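Local coordinates for putative phosphatase (Bacteroides thetaiotaomicron, PDB 3KYA), which binds zinc and is a putative phosphatase of unconfirmed activity, with an IPT/TIG domain followed by what appears to be a six-bladed beta-propeller, at residues K104-L110 against I468-E474; A204-A210 against S222-R228; F443-G448 against V460-G465. All blocks are in the same frame, centred on the assembly; numbering follows the deposited sequence.

Overall arrangement
The six antiparallel sheets that follow the N-terminal IPT/TIG domain are consistent with a beta-propeller, and two of them hold all three contacts. Interactions 1 and 3 share one sheet, their centres 14 Å apart: strand 105-110 pairs with 467-473, which pairs with 457-462, which pairs with 446-452. Arg469 ties them directly, through its backbone and a salt bridge to Asp462. Interaction 2 is a hairpin in another blade, its centre 30 Å from interaction 1 and 25 Å from interaction 3. Along the chain, interaction 1 encloses both others, with 2 before 3, so it closes the ring within which the two hairpins are local.

Interaction 1. Residues K104-L110 against I468-E474; sequences KMVVGTL and IRTISME. With EDO (1,2-ethanediol), chain C.
Val106 and Gly108 pair with Ser472 and Thr470 in an antiparallel ladder between strand 105-110 and the last strand of the chain, 467-473. If the six sheets form a propeller, joining its two ends within one blade is its Velcro closure.

Backbone bonds come first. Val106 N reaches Ser472 O at 2.8 Å, Gly108 N reaches Thr470 O, and both pairs return the bond. The ladder runs on past the strands, where Glu474 N donates to Lys104 O. The Glu474 carboxylate accepts Lys104 N on the anti side of OE2, 3.0 Å away. Tyr101 OH is a second partner of OE2, and an ethanediol donates to OE1.

Polar side-chain contacts centre on Arg469. Bends at chi2 and chi3, both -70°, fold its chain back so that NE stands above the Gly108 carbonyl plane, 3.3 Å from Gly108 O, while Thr470 N grips that oxygen from the opposite face. Val107 CG1 lies 3.4 Å from Arg469 NH2. Salt bridges to Asp434 and Asp462 hold the guanidinium group; Asp434 also bonds Thr109 OG1. A leucine here would probably leave both aspartates without their positive mate and the Gly108 oxygen short of one donor.

Apolar contacts are lighter. Selenomethionine Met105 sets CE 4.0 Å from Ile471 CG2. Leu110 and Ile468 lie side by side, CD2 of the former 3.9 Å from CG2 of the latter, and both touch Ile167 of strand 161-168.

On the face carrying Val106, Thr470 and Ser472, a water donates to Val106 O at 2.8 Å and is hydrogen-bonded to Thr470 OG1 and Ser472 OG. The closure thus combines a regular ladder with an arginine that probably ties the seam electrostatically to Asp434 and to strand 457-462.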
loop_
_atom_site.group_PDB
_atom_site.type_symbol
_atom_site.label_atom_id
_atom_site.label_comp_id
_atom_site.label_asym_id
_atom_site.label_seq_id
_atom_site.Cartn_x
_atom_site.Cartn_y
_atom_site.Cartn_z
ATOM N N LYS A 104 -4.161 11.588 14.470
ATOM C CA LYS A 104 -4.090 10.176 14.104
ATOM C C LYS A 104 -4.784 9.265 15.113
ATOM O O LYS A 104 -5.004 9.631 16.266
ATOM C CB LYS A 104 -2.620 9.735 13.986
ATOM C CG LYS A 104 -1.901 10.279 12.764
ATOM C CD LYS A 104 -0.418 9.891 12.760
ATOM C CE LYS A 104 0.264 10.357 11.483
ATOM N NZ LYS A 104 1.746 10.128 11.545
HETATM N N MSE A 105 -5.121 8.067 14.654
HETATM C CA MSE A 105 -5.635 7.029 15.530
HETATM C C MSE A 105 -4.512 6.659 16.514
HETATM O O MSE A 105 -3.315 6.651 16.155
HETATM C CB MSE A 105 -6.065 5.803 14.722
HETATM C CG MSE A 105 -7.214 6.056 13.766
HETATM SE SE MSE A 105 -8.907 6.151 14.696
HETATM C CE MSE A 105 -9.449 4.289 14.685
ATOM N N VAL A 106 -4.892 6.374 17.755
ATOM C CA VAL A 106 -3.938 5.986 18.783
ATOM C C VAL A 106 -4.499 4.849 19.643
ATOM O O VAL A 106 -5.714 4.707 19.775
ATOM C CB VAL A 106 -3.540 7.174 19.698
ATOM C CG1 VAL A 106 -2.758 8.235 18.898
ATOM C CG2 VAL A 106 -4.771 7.802 20.409
ATOM N N VAL A 107 -3.611 4.045 20.223
ATOM C CA VAL A 107 -4.042 2.977 21.126
ATOM C C VAL A 107 -4.161 3.581 22.532
ATOM O O VAL A 107 -3.341 4.402 22.925
ATOM C CB VAL A 107 -3.075 1.789 21.131
ATOM C CG1 VAL A 107 -3.570 0.676 22.074
ATOM C CG2 VAL A 107 -2.896 1.238 19.710
ATOM N N GLY A 108 -5.208 3.195 23.250
ATOM C CA GLY A 108 -5.445 3.633 24.636
ATOM C C GLY A 108 -5.800 2.439 25.501
ATOM O O GLY A 108 -5.934 1.321 24.991
ATOM N N THR A 109 -5.962 2.669 26.802
ATOM C CA THR A 109 -6.348 1.604 27.728
ATOM C C THR A 109 -7.628 2.039 28.427
ATOM O O THR A 109 -7.635 3.045 29.135
ATOM C CB THR A 109 -5.232 1.285 28.736
ATOM O OG1 THR A 109 -4.039 0.901 28.023
ATOM C CG2 THR A 109 -5.648 0.130 29.698
ATOM N N LEU A 110 -8.713 1.294 28.200
ATOM C CA LEU A 110 -10.027 1.627 28.778
ATOM C C LEU A 110 -10.156 1.203 30.243
ATOM O O LEU A 110 -10.539 2.000 31.108
ATOM C CB LEU A 110 -11.132 0.917 27.981
ATOM C CG LEU A 110 -12.574 1.165 28.428
ATOM C CD1 LEU A 110 -12.991 2.608 28.085
ATOM C CD2 LEU A 110 -13.523 0.126 27.843
ATOM N N ILE A 468 -8.815 -4.068 28.505
ATOM C CA ILE A 468 -9.580 -3.702 27.333
ATOM C C ILE A 468 -8.878 -2.443 26.828
ATOM O O ILE A 468 -8.720 -1.470 27.585
ATOM C CB ILE A 468 -11.050 -3.393 27.619
ATOM C CG1 ILE A 468 -11.773 -4.594 28.248
ATOM C CG2 ILE A 468 -11.734 -2.959 26.339
ATOM C CD1 ILE A 468 -11.765 -5.886 27.403
ATOM N N ARG A 469 -8.426 -2.485 25.572
ATOM C CA ARG A 469 -7.724 -1.389 24.920
ATOM C C ARG A 469 -8.657 -0.733 23.906
ATOM O O ARG A 469 -9.667 -1.319 23.510
ATOM C CB ARG A 469 -6.479 -1.884 24.181
ATOM C CG ARG A 469 -5.552 -2.774 24.973
ATOM C CD ARG A 469 -4.819 -2.047 26.061
ATOM N NE ARG A 469 -3.816 -1.107 25.563
ATOM C CZ ARG A 469 -2.592 -1.437 25.158
ATOM N NH1 ARG A 469 -2.185 -2.706 25.147
ATOM N NH2 ARG A 469 -1.757 -0.481 24.759
ATOM N N THR A 470 -8.333 0.493 23.523
ATOM C CA THR A 470 -9.087 1.201 22.511
ATOM C C THR A 470 -8.160 1.607 21.379
ATOM O O THR A 470 -6.961 1.761 21.591
ATOM C CB THR A 470 -9.743 2.495 23.057
ATOM O OG1 THR A 470 -8.744 3.349 23.627
ATOM C CG2 THR A 470 -10.794 2.166 24.112
ATOM N N ILE A 471 -8.711 1.738 20.175
ATOM C CA ILE A 471 -7.989 2.356 19.060
ATOM C C ILE A 471 -8.969 3.399 18.570
ATOM O O ILE A 471 -10.059 3.060 18.091
ATOM C CB ILE A 471 -7.607 1.409 17.938
ATOM C CG1 ILE A 471 -6.800 0.236 18.500
ATOM C CG2 ILE A 471 -6.803 2.196 16.873
ATOM C CD1 ILE A 471 -6.443 -0.866 17.465
ATOM N N SER A 472 -8.596 4.665 18.710
ATOM C CA SER A 472 -9.488 5.774 18.378
ATOM C C SER A 472 -8.689 7.032 18.113
ATOM O O SER A 472 -7.500 7.095 18.435
ATOM C CB SER A 472 -10.458 6.031 19.530
ATOM O OG SER A 472 -9.761 6.348 20.714
HETATM N N MSE A 473 -9.362 8.053 17.584
HETATM C CA MSE A 473 -8.709 9.321 17.247
HETATM C C MSE A 473 -8.178 10.016 18.492
HETATM O O MSE A 473 -8.901 10.162 19.479
HETATM C CB MSE A 473 -9.688 10.264 16.537
HETATM C CG MSE A 473 -10.158 9.786 15.180
HETATM SE SE MSE A 473 -8.679 9.620 13.956
HETATM C CE MSE A 473 -8.090 11.471 14.060
ATOM N N GLU A 474 -6.920 10.456 18.462
ATOM C CA GLU A 474 -6.377 11.171 19.618
ATOM C C GLU A 474 -7.187 12.457 19.871
ATOM O O GLU A 474 -7.754 13.030 18.943
ATOM C CB GLU A 474 -4.898 11.500 19.439
ATOM C CG GLU A 474 -4.601 12.351 18.234
ATOM C CD GLU A 474 -3.119 12.580 18.023
ATOM O OE1 GLU A 474 -2.362 12.670 19.014
ATOM O OE2 GLU A 474 -2.722 12.704 16.852
HETATM C C1 EDO C . -0.481 10.569 17.302
HETATM O O1 EDO C . -0.149 11.154 18.567
HETATM C C2 EDO C . 0.342 9.315 17.062
HETATM O O2 EDO C . 1.710 9.670 16.836
HETATM O O HOH W 1 -7.608 5.114 21.778
#

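Interaction 2. Residues A204-A210 against S222-R228; sequences AEYMIVA and SVYIIKR. With ZN (zinc ion), chain B.
A beta hairpin in a four-stranded antiparallel sheet, one presumed propeller blade, brings Glu205 and Arg228 together at the open ends of strands 206-211 and 220-227, beside a zinc ion.

The ladder is regular: Met207 exchanges backbone bonds with Ile226, and Val209 with Tyr224, whose N meets Val209 O at 2.9 Å. Past the strands, Arg228 N continues it to Glu205 O. The Arg228 side chain then turns back, and NE and NH2 grip Ala204 O side-on, the oxygen lying in the guanidinium plane, 2.9 Å from NH2. Asp147 takes NH1 in a salt bridge.

Glu205, fully extended with CG trans to N (chi1 -175°), binds zinc through OE2 at 2.3 Å. Its OE1 accepts from the backbone N of Asp202, another ligand of that site. Lys227 runs alongside in the same direction, its CE 3.3 Å from Glu205 OE2. Lys227 NZ stands 4.2 Å from Glu205 OE2, not in contact. The aliphatic part of Lys227 also follows the Tyr206 ring, with CG 3.6 Å from CE2.

Further along that face, Tyr206 CB meets Ile225 CG1 at 3.5 Å, and Ile208 CG2 presses tightly on Val223 CG1, 3.4 Å away; helix 276-284 covers Ile208 and Ile225. On the other face Val209 CG2 packs on Ile226 CD1.

Chemically, the buried apolar side chains give way at this end to a polar cluster: Arg228 satisfies a carbonyl just before Glu205, and the nearby lysine may partly offset the charge of the zinc-binding carboxylate.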
loop_
_atom_site.group_PDB
_atom_site.type_symbol
_atom_site.label_atom_id
_atom_site.label_comp_id
_atom_site.label_asym_id
_atom_site.label_seq_id
_atom_site.Cartn_x
_atom_site.Cartn_y
_atom_site.Cartn_z
ATOM N N ALA A 204 -32.604 -8.484 17.863
ATOM C CA ALA A 204 -31.755 -8.699 19.052
ATOM C C ALA A 204 -32.513 -8.999 20.350
ATOM O O ALA A 204 -32.052 -8.663 21.439
ATOM C CB ALA A 204 -30.789 -7.510 19.250
ATOM N N GLU A 205 -33.662 -9.661 20.230
ATOM C CA GLU A 205 -34.430 -10.075 21.390
ATOM C C GLU A 205 -33.713 -11.254 22.054
ATOM O O GLU A 205 -33.930 -11.535 23.236
ATOM C CB GLU A 205 -35.863 -10.459 20.986
ATOM C CG GLU A 205 -36.752 -10.786 22.181
ATOM C CD GLU A 205 -38.239 -11.001 21.845
ATOM O OE1 GLU A 205 -38.627 -11.032 20.647
ATOM O OE2 GLU A 205 -39.023 -11.151 22.819
ATOM N N TYR A 206 -32.862 -11.945 21.290
ATOM C CA TYR A 206 -32.122 -13.092 21.797
ATOM C C TYR A 206 -30.609 -13.006 21.595
ATOM O O TYR A 206 -30.126 -12.709 20.491
ATOM C CB TYR A 206 -32.621 -14.373 21.122
ATOM C CG TYR A 206 -34.099 -14.628 21.359
ATOM C CD1 TYR A 206 -35.063 -14.032 20.553
ATOM C CD2 TYR A 206 -34.528 -15.434 22.409
ATOM C CE1 TYR A 206 -36.421 -14.243 20.778
ATOM C CE2 TYR A 206 -35.883 -15.646 22.645
ATOM C CZ TYR A 206 -36.821 -15.051 21.823
ATOM O OH TYR A 206 -38.167 -15.259 22.051
HETATM N N MSE A 207 -29.888 -13.285 22.675
HETATM C CA MSE A 207 -28.437 -13.430 22.661
HETATM C C MSE A 207 -28.195 -14.905 22.395
HETATM O O MSE A 207 -28.804 -15.753 23.054
HETATM C CB MSE A 207 -27.834 -13.026 24.005
HETATM C CG MSE A 207 -26.301 -13.124 24.053
HETATM SE SE MSE A 207 -25.538 -12.784 25.817
HETATM C CE MSE A 207 -25.747 -10.838 25.974
ATOM N N ILE A 208 -27.329 -15.207 21.425
ATOM C CA ILE A 208 -27.019 -16.573 21.017
ATOM C C ILE A 208 -25.579 -16.843 21.439
ATOM O O ILE A 208 -24.661 -16.156 20.988
ATOM C CB ILE A 208 -27.226 -16.743 19.493
ATOM C CG1 ILE A 208 -28.697 -16.463 19.124
ATOM C CG2 ILE A 208 -26.807 -18.151 19.043
ATOM C CD1 ILE A 208 -28.954 -16.151 17.656
ATOM N N VAL A 209 -25.395 -17.826 22.313
ATOM C CA VAL A 209 -24.115 -18.121 22.926
ATOM C C VAL A 209 -23.592 -19.516 22.609
ATOM O O VAL A 209 -24.257 -20.518 22.909
ATOM C CB VAL A 209 -24.229 -18.001 24.462
ATOM C CG1 VAL A 209 -22.903 -18.345 25.135
ATOM C CG2 VAL A 209 -24.702 -16.604 24.854
ATOM N N ALA A 210 -22.388 -19.570 22.025
ATOM C CA ALA A 210 -21.721 -20.830 21.687
ATOM C C ALA A 210 -20.751 -21.257 22.797
ATOM O O ALA A 210 -20.029 -20.422 23.359
ATOM C CB ALA A 210 -20.967 -20.706 20.313
ATOM N N SER A 222 -23.946 -27.247 22.313
ATOM C CA SER A 222 -23.137 -26.373 21.478
ATOM C C SER A 222 -23.581 -24.920 21.530
ATOM O O SER A 222 -22.737 -24.036 21.654
ATOM C CB SER A 222 -23.193 -26.836 20.027
ATOM O OG SER A 222 -22.620 -28.118 19.900
ATOM N N VAL A 223 -24.886 -24.677 21.400
ATOM C CA VAL A 223 -25.423 -23.311 21.356
ATOM C C VAL A 223 -26.689 -23.120 22.214
ATOM O O VAL A 223 -27.635 -23.916 22.156
ATOM C CB VAL A 223 -25.781 -22.885 19.902
ATOM C CG1 VAL A 223 -26.121 -21.383 19.839
ATOM C CG2 VAL A 223 -24.651 -23.253 18.894
ATOM N N TYR A 224 -26.688 -22.039 22.994
ATOM C CA TYR A 224 -27.831 -21.649 23.808
ATOM C C TYR A 224 -28.391 -20.325 23.306
ATOM O O TYR A 224 -27.691 -19.542 22.637
ATOM C CB TYR A 224 -27.433 -21.506 25.285
ATOM C CG TYR A 224 -27.098 -22.806 25.981
ATOM C CD1 TYR A 224 -25.833 -23.377 25.871
ATOM C CD2 TYR A 224 -28.044 -23.469 26.757
ATOM C CE1 TYR A 224 -25.525 -24.574 26.513
ATOM C CE2 TYR A 224 -27.735 -24.678 27.394
ATOM C CZ TYR A 224 -26.473 -25.216 27.266
ATOM O OH TYR A 224 -26.158 -26.410 27.889
ATOM N N ILE A 225 -29.648 -20.069 23.661
ATOM C CA ILE A 225 -30.332 -18.826 23.315
ATOM C C ILE A 225 -30.899 -18.211 24.598
ATOM O O ILE A 225 -31.577 -18.894 25.377
ATOM C CB ILE A 225 -31.394 -19.067 22.212
ATOM C CG1 ILE A 225 -31.822 -17.743 21.584
ATOM C CG2 ILE A 225 -32.623 -19.878 22.746
ATOM C CD1 ILE A 225 -32.583 -17.891 20.267
ATOM N N ILE A 226 -30.603 -16.924 24.817
ATOM C CA ILE A 226 -30.998 -16.190 26.033
ATOM C C ILE A 226 -31.915 -15.023 25.682
ATOM O O ILE A 226 -31.539 -14.140 24.925
ATOM C CB ILE A 226 -29.769 -15.633 26.778
ATOM C CG1 ILE A 226 -28.761 -16.746 27.067
ATOM C CG2 ILE A 226 -30.194 -14.927 28.081
ATOM C CD1 ILE A 226 -27.469 -16.281 27.716
ATOM N N LYS A 227 -33.116 -15.010 26.253
ATOM C CA LYS A 227 -34.118 -14.004 25.921
ATOM C C LYS A 227 -34.006 -12.737 26.767
ATOM O O LYS A 227 -33.903 -12.788 28.002
ATOM C CB LYS A 227 -35.515 -14.596 26.086
ATOM C CG LYS A 227 -36.642 -13.726 25.546
ATOM C CD LYS A 227 -37.983 -14.420 25.711
ATOM C CE LYS A 227 -39.081 -13.658 25.018
ATOM N NZ LYS A 227 -40.384 -14.311 25.278
ATOM N N ARG A 228 -34.051 -11.601 26.084
ATOM C CA ARG A 228 -33.998 -10.302 26.719
ATOM C C ARG A 228 -35.182 -10.149 27.684
ATOM O O ARG A 228 -36.319 -10.541 27.371
ATOM C CB ARG A 228 -34.011 -9.209 25.637
ATOM C CG ARG A 228 -33.668 -7.792 26.120
ATOM C CD ARG A 228 -33.755 -6.772 24.972
ATOM N NE ARG A 228 -32.745 -6.939 23.909
ATOM C CZ ARG A 228 -31.550 -6.340 23.876
ATOM N NH1 ARG A 228 -31.140 -5.546 24.868
ATOM N NH2 ARG A 228 -30.738 -6.561 22.854
HETATM ZN ZN ZN B . -41.001 -10.235 22.015
#

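Interaction 3. Residues F443-G448 against V460-G465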
loop_
_atom_site.group_PDB
_atom_site.type_symbol
_atom_site.label_atom_id
_atom_site.label_comp_id
_atom_site.label_asym_id
_atom_site.label_seq_id
_atom_site.Cartn_x
_atom_site.Cartn_y
_atom_site.Cartn_z
ATOM N N PHE A 443 0.760 -4.535 22.473
ATOM C CA PHE A 443 -0.220 -5.379 23.138
ATOM C C PHE A 443 0.495 -6.635 23.617
ATOM O O PHE A 443 1.673 -6.850 23.287
ATOM C CB PHE A 443 -1.320 -5.835 22.166
ATOM C CG PHE A 443 -2.099 -4.714 21.489
ATOM C CD1 PHE A 443 -3.246 -4.188 22.070
ATOM C CD2 PHE A 443 -1.735 -4.255 20.220
ATOM C CE1 PHE A 443 -3.975 -3.165 21.432
ATOM C CE2 PHE A 443 -2.462 -3.272 19.578
ATOM C CZ PHE A 443 -3.581 -2.716 20.186
ATOM N N ARG A 444 -0.188 -7.441 24.432
ATOM C CA ARG A 444 0.287 -8.790 24.754
ATOM C C ARG A 444 -0.684 -9.674 23.958
ATOM O O ARG A 444 -1.207 -9.215 22.930
ATOM C CB ARG A 444 0.337 -9.058 26.263
ATOM C CG ARG A 444 1.256 -8.069 26.998
ATOM C CD ARG A 444 1.560 -8.445 28.422
ATOM N NE ARG A 444 2.396 -9.640 28.476
ATOM C CZ ARG A 444 3.059 -10.056 29.545
ATOM N NH1 ARG A 444 2.997 -9.383 30.687
ATOM N NH2 ARG A 444 3.788 -11.155 29.466
ATOM N N ASP A 445 -0.925 -10.923 24.360
ATOM C CA ASP A 445 -1.844 -11.786 23.582
ATOM C C ASP A 445 -3.232 -11.128 23.409
ATOM O O ASP A 445 -3.896 -10.811 24.396
ATOM C CB ASP A 445 -2.018 -13.160 24.233
ATOM C CG ASP A 445 -0.702 -13.884 24.474
ATOM O OD1 ASP A 445 0.254 -13.270 25.035
ATOM O OD2 ASP A 445 -0.653 -15.093 24.140
ATOM N N VAL A 446 -3.669 -10.956 22.164
ATOM C CA VAL A 446 -4.949 -10.299 21.838
ATOM C C VAL A 446 -5.940 -11.292 21.228
ATOM O O VAL A 446 -5.642 -11.943 20.232
ATOM C CB VAL A 446 -4.741 -9.064 20.909
ATOM C CG1 VAL A 446 -4.289 -7.851 21.725
ATOM C CG2 VAL A 446 -3.753 -9.381 19.764
ATOM N N SER A 447 -7.138 -11.363 21.809
ATOM C CA SER A 447 -8.151 -12.366 21.421
ATOM C C SER A 447 -9.499 -11.821 20.930
ATOM O O SER A 447 -10.165 -12.467 20.118
ATOM C CB SER A 447 -8.405 -13.309 22.618
ATOM O OG SER A 447 -8.828 -12.578 23.771
ATOM N N GLY A 448 -9.900 -10.659 21.436
ATOM C CA GLY A 448 -11.188 -10.046 21.106
ATOM C C GLY A 448 -11.049 -8.711 20.395
ATOM O O GLY A 448 -10.081 -7.972 20.627
ATOM N N VAL A 460 -10.437 -3.618 21.960
ATOM C CA VAL A 460 -9.612 -4.795 21.842
ATOM C C VAL A 460 -9.489 -5.494 23.182
ATOM O O VAL A 460 -9.233 -4.838 24.181
ATOM C CB VAL A 460 -8.191 -4.397 21.421
ATOM C CG1 VAL A 460 -7.327 -5.641 21.234
ATOM C CG2 VAL A 460 -8.221 -3.518 20.147
ATOM N N HIS A 461 -9.642 -6.817 23.210
ATOM C CA HIS A 461 -9.427 -7.570 24.429
ATOM C C HIS A 461 -7.999 -8.102 24.449
ATOM O O HIS A 461 -7.657 -9.026 23.688
ATOM C CB HIS A 461 -10.436 -8.705 24.585
ATOM C CG HIS A 461 -10.179 -9.569 25.777
ATOM N ND1 HIS A 461 -10.360 -10.940 25.763
ATOM C CD2 HIS A 461 -9.669 -9.269 26.996
ATOM C CE1 HIS A 461 -10.033 -11.431 26.945
ATOM N NE2 HIS A 461 -9.592 -10.444 27.706
ATOM N N ASP A 462 -7.174 -7.495 25.306
ATOM C CA ASP A 462 -5.766 -7.856 25.464
ATOM C C ASP A 462 -5.753 -8.860 26.632
ATOM O O ASP A 462 -5.679 -8.501 27.807
ATOM C CB ASP A 462 -4.953 -6.592 25.710
ATOM C CG ASP A 462 -3.456 -6.811 25.665
ATOM O OD1 ASP A 462 -2.989 -7.925 25.951
ATOM O OD2 ASP A 462 -2.742 -5.821 25.387
ATOM N N GLN A 463 -5.900 -10.123 26.249
ATOM C CA GLN A 463 -6.018 -11.237 27.189
ATOM C C GLN A 463 -4.896 -11.332 28.210
ATOM O O GLN A 463 -5.174 -11.502 29.394
ATOM C CB GLN A 463 -6.080 -12.569 26.431
ATOM C CG GLN A 463 -6.279 -13.788 27.318
ATOM C CD GLN A 463 -5.782 -15.064 26.660
ATOM O OE1 GLN A 463 -5.469 -15.079 25.466
ATOM N NE2 GLN A 463 -5.700 -16.136 27.432
ATOM N N VAL A 464 -3.639 -11.244 27.765
ATOM C CA VAL A 464 -2.500 -11.387 28.689
ATOM C C VAL A 464 -2.116 -10.059 29.377
ATOM O O VAL A 464 -1.628 -10.056 30.498
ATOM C CB VAL A 464 -1.329 -12.170 28.009
ATOM C CG1 VAL A 464 -0.049 -12.121 28.839
ATOM C CG2 VAL A 464 -1.755 -13.639 27.783
ATOM N N GLY A 465 -2.413 -8.928 28.747
ATOM C CA GLY A 465 -2.282 -7.647 29.440
ATOM C C GLY A 465 -3.388 -7.488 30.493
ATOM O O GLY A 465 -3.288 -6.658 31.417
#
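Ser447 and Gly448 both face His461, a classic beta bulge in the hairpin of strands 446-452 and 457-462, at the edge of the presumed closing blade. The short segments 446-448 and 460-462 lie 5.0 Å apart at closest approach, their directions 136° apart. Ser447 N donates to His461 O at 3.0 Å, and His461 N donates to Gly448 O.

Beyond the bulge, Asp462 takes over from the ladder. A chi1 of -171° swings its carboxylate away from its own backbone N and toward the backbone at Phe443 and Arg444. Arg444 N meets OD2 of Asp462 on the syn side at 3.2 Å and is also weakly bonded to OD1. In an Asx motif, Gly465 N comes to Asp462 OD1 from above the carboxylate plane. OD2 also sits at the edge of the Phe443 ring, whose plane is turned 51° from the carboxylate. One group therefore holds both the approach to one strand and the exit from the other.

Apolar packing is provided by Val446 CG1 and Val460 CG1, 3.8 Å apart, beside Val396 of strand 391-397. His461 NE2 bonds Phe138 O, and Asp445 forms a salt bridge with Arg398. Arg444, in a cation-pi contact with Trp430, crosses Val464 at about a right angle: Val464 CG1 lies over one guanidinium face, 3.5 Å from Arg444 NE.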